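Local coordinates for carbonic anhydrase (Coccomyxa sp. PA, PDB 3UCJ), which probably catalyses the reversible hydration of carbon dioxide to hydrogencarbonate and a proton, as a beta-class carbonic anhydrase with one zinc ion per subunit, at residues 85-90 against 168-173; 93-98 against 179-184. All blocks are in the same frame, centred on the assembly; numbering follows the deposited sequence.

Contact 1 sets helix 80-92 beside helix 169-176, and contact 2 pairs the starts of the strands that follow these two helices, 97-103 and 182-189; their centres lie about 9 Å apart. Contact 1 is buried and apolar, with no hydrogen bond between its segments. Contact 2 is only partly buried: backbone and side-chain hydrogen bonds join its strands, lysines and a proline edge its open end, and Ile98 and Leu181 turn to the helices of contact 1. There Leu86 CD1 meets Ile98 CD1 at 3.8 Å, and Val90 O probably accepts a hydrogen bond from Gln179 NE2. Both contacts touch the same neighbouring subunit of the tetramer.

Contact 1: 85-90 against 168-173; sequences CLEYTV and SPIVQA. With AZM (5-acetamido-1,3,4-thiadiazole-2-sulfonamide), chain I.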
loop_
_atom_site.group_PDB
_atom_site.type_symbol
_atom_site.label_atom_id
_atom_site.label_comp_id
_atom_site.label_asym_id
_atom_site.label_seq_id
_atom_site.Cartn_x
_atom_site.Cartn_y
_atom_site.Cartn_z
ATOM N N CYS A 85 6.372 6.024 -10.472
ATOM C CA CYS A 85 6.396 7.040 -11.499
ATOM C C CYS A 85 7.505 8.039 -11.193
ATOM O O CYS A 85 8.249 8.463 -12.158
ATOM C CB CYS A 85 5.098 7.864 -11.495
ATOM S SG CYS A 85 3.671 6.938 -12.171
ATOM N N LEU A 86 7.629 8.427 -9.934
ATOM C CA LEU A 86 8.727 9.322 -9.518
ATOM C C LEU A 86 10.092 8.649 -9.771
ATOM O O LEU A 86 11.024 9.283 -10.349
ATOM C CB LEU A 86 8.598 9.695 -8.034
ATOM C CG LEU A 86 9.303 10.870 -7.384
ATOM C CD1 LEU A 86 9.158 12.215 -8.226
ATOM C CD2 LEU A 86 8.747 10.990 -5.947
ATOM N N GLU A 87 10.265 7.439 -9.299
ATOM C CA GLU A 87 11.596 6.771 -9.381
ATOM C C GLU A 87 11.977 6.524 -10.865
ATOM O O GLU A 87 13.114 6.894 -11.297
ATOM C CB GLU A 87 11.570 5.407 -8.701
ATOM C CG GLU A 87 12.934 4.737 -8.724
ATOM C CD GLU A 87 12.912 3.375 -8.009
ATOM O OE1 GLU A 87 12.525 2.433 -8.692
ATOM O OE2 GLU A 87 13.366 3.220 -6.859
ATOM N N TYR A 88 11.066 6.000 -11.671
ATOM C CA TYR A 88 11.380 5.725 -13.079
ATOM C C TYR A 88 11.787 7.010 -13.871
ATOM O O TYR A 88 12.802 7.002 -14.616
ATOM C CB TYR A 88 10.271 4.938 -13.802
ATOM C CG TYR A 88 10.718 4.646 -15.229
ATOM C CD1 TYR A 88 11.780 3.764 -15.439
ATOM C CD2 TYR A 88 10.130 5.283 -16.296
ATOM C CE1 TYR A 88 12.266 3.495 -16.760
ATOM C CE2 TYR A 88 10.558 5.006 -17.624
ATOM C CZ TYR A 88 11.689 4.108 -17.807
ATOM O OH TYR A 88 12.106 3.881 -19.123
ATOM N N THR A 89 11.020 8.087 -13.676
ATOM C CA THR A 89 11.241 9.322 -14.382
ATOM C C THR A 89 12.530 9.996 -13.919
ATOM O O THR A 89 13.272 10.481 -14.795
ATOM C CB THR A 89 10.098 10.382 -14.293
ATOM O OG1 THR A 89 9.850 10.624 -12.911
ATOM C CG2 THR A 89 8.839 9.811 -15.035
ATOM N N VAL A 90 12.795 10.016 -12.613
ATOM C CA VAL A 90 13.941 10.772 -12.111
ATOM C C VAL A 90 15.228 9.958 -12.406
ATOM O O VAL A 90 16.263 10.522 -12.856
ATOM C CB VAL A 90 13.825 11.087 -10.604
ATOM C CG1 VAL A 90 15.112 11.614 -10.033
ATOM C CG2 VAL A 90 12.658 12.123 -10.300
ATOM N N SER A 168 11.000 13.528 -0.855
ATOM C CA SER A 168 10.974 12.143 -1.225
ATOM C C SER A 168 12.371 11.582 -1.318
ATOM O O SER A 168 13.301 12.323 -1.705
ATOM C CB SER A 168 10.282 11.883 -2.521
ATOM O OG SER A 168 10.910 12.470 -3.717
ATOM N N PRO A 169 12.522 10.288 -1.004
ATOM C CA PRO A 169 13.891 9.734 -1.090
ATOM C C PRO A 169 14.435 9.852 -2.488
ATOM O O PRO A 169 15.660 10.044 -2.637
ATOM C CB PRO A 169 13.715 8.253 -0.665
ATOM C CG PRO A 169 12.498 8.289 0.282
ATOM C CD PRO A 169 11.583 9.340 -0.376
ATOM N N ILE A 170 13.599 9.762 -3.494
ATOM C CA ILE A 170 13.983 9.774 -4.888
ATOM C C ILE A 170 14.559 11.169 -5.199
ATOM O O ILE A 170 15.638 11.259 -5.770
ATOM C CB ILE A 170 12.763 9.550 -5.843
ATOM C CG1 ILE A 170 12.071 8.134 -5.646
ATOM C CG2 ILE A 170 13.172 9.836 -7.317
ATOM C CD1 ILE A 170 12.976 7.015 -5.409
ATOM N N VAL A 171 13.794 12.229 -4.891
ATOM C CA VAL A 171 14.264 13.613 -5.218
ATOM C C VAL A 171 15.496 13.998 -4.404
ATOM O O VAL A 171 16.426 14.695 -4.946
ATOM C CB VAL A 171 13.118 14.627 -5.067
ATOM C CG1 VAL A 171 13.652 16.055 -5.133
ATOM C CG2 VAL A 171 12.123 14.414 -6.119
ATOM N N GLN A 172 15.506 13.566 -3.140
ATOM C CA GLN A 172 16.556 13.887 -2.212
ATOM C C GLN A 172 17.848 13.187 -2.703
ATOM O O GLN A 172 18.926 13.820 -2.714
ATOM C CB GLN A 172 16.269 13.473 -0.804
ATOM C CG GLN A 172 15.365 14.492 -0.044
ATOM C CD GLN A 172 16.115 15.832 0.157
ATOM O OE1 GLN A 172 17.302 15.834 0.569
ATOM N NE2 GLN A 172 15.447 16.944 -0.142
ATOM N N ALA A 173 17.732 11.933 -3.146
ATOM C CA ALA A 173 18.901 11.223 -3.658
ATOM C C ALA A 173 19.425 11.910 -4.943
ATOM O O ALA A 173 20.658 12.010 -5.087
ATOM C CB ALA A 173 18.601 9.700 -3.847
HETATM C C1 AZM I . 8.055 2.406 -18.546
HETATM C C2 AZM I . 9.980 1.314 -17.562
HETATM C C3 AZM I . 10.667 0.070 -15.673
HETATM C C4 AZM I . 11.760 -0.533 -14.837
HETATM N N1 AZM I . 6.077 2.593 -20.371
HETATM N N2 AZM I . 10.197 1.628 -18.822
HETATM N N3 AZM I . 9.066 2.347 -19.456
HETATM N N4 AZM I . 10.926 0.579 -16.886
HETATM O O1 AZM I . 6.955 4.585 -19.199
HETATM O O2 AZM I . 5.875 2.788 -17.780
HETATM O O3 AZM I . 9.519 0.061 -15.220
HETATM S S1 AZM I . 6.607 3.205 -19.028
HETATM S S2 AZM I . 8.430 1.731 -17.013
#
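Ile170 reaches Leu86, Glu87 and Val90, three residues on one side of helix 80-92. Its CG2 methyl is 3.6 Å from Val90 CB and nearly as close to both Val90 methyls, so it sits against the fork of the valine. The same methyl lies 3.8 Å from the backbone O of Leu86. Chi1 of -63° sends CG1 the other way, beside the backbone N, and CD1 lies 3.9 Å from Glu87 CB, with the two side chains crossing at about a right angle. Leu86 and Ile170 lie alongside each other, pointing opposite ways; Leu86 CD2 comes 3.4 Å from Ser168 OG, while CD1 faces Val171 CG2.

Ser168 is the N-cap of helix 169-176: its OG accepts from Val171 N at 3.1 Å and is also hydrogen-bonded to Val165 O, so two bonds hold the hydroxyl beside Leu86. The Glu87 carboxylate bonds instead to Thr123 OG1 and Val122 N of a neighbouring subunit. Tyr88 points away from helix 169-176 and lays one ring face against a bound acetazolamide, whose C2 sits 3.2 Å above the ring plane, offset toward the rim; Gln38 NE2 hydrogen-bonds this inhibitor, at a site apart from the zinc.

The helix segments run 24° from parallel, their axes 9.7 Å apart. Helix 80-92 is the beta-alpha-beta connection between parallel strands 65-70 and 97-103, while helix 169-176 leads into strand 182-189. Leu86 and Thr89 rest on Leu43 of strand 42-47, Tyr88 and Thr89 on Phe66 of strand 65-70; Gln172 touches Leu216 and Cys220 of helix 216-220.

Contact 2: 93-98 against 179-184; sequences LKIKHI and QPLSVH
Ser182 OG stands between two imidazoles, 2.8 Å from His97 ND1 across the strands and 2.7 Å from His184 NE2 along its own, hydrogen-bonded to both. It approaches the His97 ring at the edge, in plane, while Lys96 CB covers one face of that ring over its centre. Ser182 and His97 are paired on the same face of the sheet, and the serine chi1 of 67°, with OG between the backbone N and the carbonyl carbon, turns the hydroxyl to the imidazole edge. Each histidine therefore has one ring nitrogen tied to the same hydroxyl, and the rings are turned 74° against each other.

Three backbone bonds run alongside: Ser182 N to Lys96 O, Ile98 N to Ser182 O at 2.8 Å, and His184 N to Ile98 O. Their alternation is that of parallel strands, joining 97-103 to 182-189 in the central sheet of the beta-carbonic anhydrase fold, where 42-47 lies on the other side of 97-103 and 194-202 pairs antiparallel with 182-189.

Before the strands pair, a water bridges the chains, donating to Ile95 O at 2.7 Å and to Pro180 O, and accepting only a weak bond from Gln179 NE2; the OE1 of that amide bonds Arg177. Lys96 NZ forms a salt bridge with Glu41.

On the sheet face opposite His97, Ile98 CD1 lies 3.9 Å from Leu181 CD1 and 4.3 Å from Val183 CG2. Leu181 CD1 also meets Ile95 CD1 at 4.0 Å. Helices 80-92, 146-167 and 169-176 cover this apolar side, whereas Thr6, Ala7 and Leu9 of a neighbouring subunit pack on His97, Ser182 and His184.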
loop_
_atom_site.group_PDB
_atom_site.type_symbol
_atom_site.label_atom_id
_atom_site.label_comp_id
_atom_site.label_asym_id
_atom_site.label_seq_id
_atom_site.Cartn_x
_atom_site.Cartn_y
_atom_site.Cartn_z
ATOM N N LEU A 93 14.680 8.040 -16.763
ATOM C CA LEU A 93 14.493 8.988 -17.849
ATOM C C LEU A 93 15.291 10.317 -17.701
ATOM O O LEU A 93 15.369 11.066 -18.692
ATOM C CB LEU A 93 13.027 9.297 -18.031
ATOM C CG LEU A 93 12.177 8.082 -18.449
ATOM C CD1 LEU A 93 10.759 8.578 -18.763
ATOM C CD2 LEU A 93 12.753 7.367 -19.764
ATOM N N LYS A 94 15.689 10.628 -16.458
ATOM C CA LYS A 94 16.350 11.876 -16.055
ATOM C C LYS A 94 15.546 13.059 -16.515
ATOM O O LYS A 94 16.043 13.990 -17.206
ATOM C CB LYS A 94 17.838 11.911 -16.549
ATOM C CG LYS A 94 18.594 10.668 -16.175
ATOM C CD LYS A 94 19.871 10.523 -17.096
ATOM C CE LYS A 94 20.575 9.149 -16.968
ATOM N NZ LYS A 94 21.432 9.160 -15.737
ATOM N N ILE A 95 14.272 13.104 -16.098
ATOM C CA ILE A 95 13.460 14.229 -16.443
ATOM C C ILE A 95 14.108 15.397 -15.679
ATOM O O ILE A 95 14.862 15.174 -14.689
ATOM C CB ILE A 95 11.964 14.076 -15.850
ATOM C CG1 ILE A 95 12.136 13.699 -14.374
ATOM C CG2 ILE A 95 11.149 13.172 -16.747
ATOM C CD1 ILE A 95 10.978 14.319 -13.521
ATOM N N LYS A 96 13.759 16.615 -16.082
ATOM C CA LYS A 96 14.281 17.841 -15.471
ATOM C C LYS A 96 13.339 18.584 -14.543
ATOM O O LYS A 96 13.825 19.305 -13.658
ATOM C CB LYS A 96 14.660 18.822 -16.622
ATOM C CG LYS A 96 15.819 18.226 -17.506
ATOM C CD LYS A 96 16.298 19.302 -18.537
ATOM C CE LYS A 96 17.382 18.700 -19.395
ATOM N NZ LYS A 96 17.374 19.518 -20.638
ATOM N N HIS A 97 12.032 18.428 -14.751
ATOM C CA HIS A 97 11.039 19.249 -14.045
ATOM C C HIS A 97 9.852 18.337 -13.564
ATOM O O HIS A 97 9.299 17.578 -14.368
ATOM C CB HIS A 97 10.435 20.290 -14.979
ATOM C CG HIS A 97 11.445 21.020 -15.823
ATOM N ND1 HIS A 97 12.479 21.764 -15.263
ATOM C CD2 HIS A 97 11.607 21.090 -17.181
ATOM C CE1 HIS A 97 13.213 22.287 -16.248
ATOM N NE2 HIS A 97 12.700 21.914 -17.417
ATOM N N ILE A 98 9.387 18.589 -12.352
ATOM C CA ILE A 98 8.206 17.796 -11.842
ATOM C C ILE A 98 7.132 18.875 -11.546
ATOM O O ILE A 98 7.399 19.807 -10.797
ATOM C CB ILE A 98 8.585 17.112 -10.570
ATOM C CG1 ILE A 98 9.645 16.018 -10.783
ATOM C CG2 ILE A 98 7.265 16.467 -10.005
ATOM C CD1 ILE A 98 10.320 15.556 -9.520
ATOM N N GLN A 179 22.063 15.883 -9.670
ATOM C CA GLN A 179 21.252 15.869 -10.841
ATOM C C GLN A 179 20.303 17.031 -10.805
ATOM O O GLN A 179 19.705 17.302 -9.754
ATOM C CB GLN A 179 20.476 14.537 -10.886
ATOM C CG GLN A 179 19.596 14.382 -12.067
ATOM C CD GLN A 179 18.896 13.010 -11.990
ATOM O OE1 GLN A 179 19.445 12.042 -11.475
ATOM N NE2 GLN A 179 17.720 12.965 -12.499
ATOM N N PRO A 180 20.207 17.775 -11.933
ATOM C CA PRO A 180 19.356 18.928 -12.008
ATOM C C PRO A 180 17.893 18.458 -12.042
ATOM O O PRO A 180 17.473 17.662 -12.911
ATOM C CB PRO A 180 19.672 19.580 -13.352
ATOM C CG PRO A 180 20.879 18.851 -13.920
ATOM C CD PRO A 180 20.961 17.531 -13.203
ATOM N N LEU A 181 17.124 19.022 -11.138
ATOM C CA LEU A 181 15.706 18.573 -10.997
ATOM C C LEU A 181 14.993 19.726 -10.346
ATOM O O LEU A 181 15.346 20.104 -9.276
ATOM C CB LEU A 181 15.716 17.299 -10.120
ATOM C CG LEU A 181 14.315 16.571 -10.053
ATOM C CD1 LEU A 181 13.708 16.273 -11.405
ATOM C CD2 LEU A 181 14.628 15.333 -9.225
ATOM N N SER A 182 13.968 20.253 -10.976
ATOM C CA SER A 182 13.147 21.260 -10.358
ATOM C C SER A 182 11.691 20.744 -10.038
ATOM O O SER A 182 11.199 19.870 -10.726
ATOM C CB SER A 182 13.040 22.457 -11.288
ATOM O OG SER A 182 12.337 22.196 -12.480
ATOM N N VAL A 183 11.038 21.391 -9.076
ATOM C CA VAL A 183 9.679 20.963 -8.577
ATOM C C VAL A 183 8.855 22.245 -8.542
ATOM O O VAL A 183 9.365 23.322 -8.134
ATOM C CB VAL A 183 9.818 20.331 -7.211
ATOM C CG1 VAL A 183 8.395 19.809 -6.707
ATOM C CG2 VAL A 183 10.851 19.150 -7.244
ATOM N N HIS A 184 7.668 22.167 -9.124
ATOM C CA HIS A 184 6.738 23.280 -9.328
ATOM C C HIS A 184 5.381 23.070 -8.734
ATOM O O HIS A 184 4.716 22.046 -9.061
ATOM C CB HIS A 184 6.590 23.493 -10.818
ATOM C CG HIS A 184 7.920 23.597 -11.518
ATOM N ND1 HIS A 184 8.551 24.808 -11.747
ATOM C CD2 HIS A 184 8.788 22.633 -11.926
ATOM C CE1 HIS A 184 9.712 24.592 -12.341
ATOM N NE2 HIS A 184 9.893 23.285 -12.447
HETATM O O HOH W 1 17.492 15.671 -14.485
#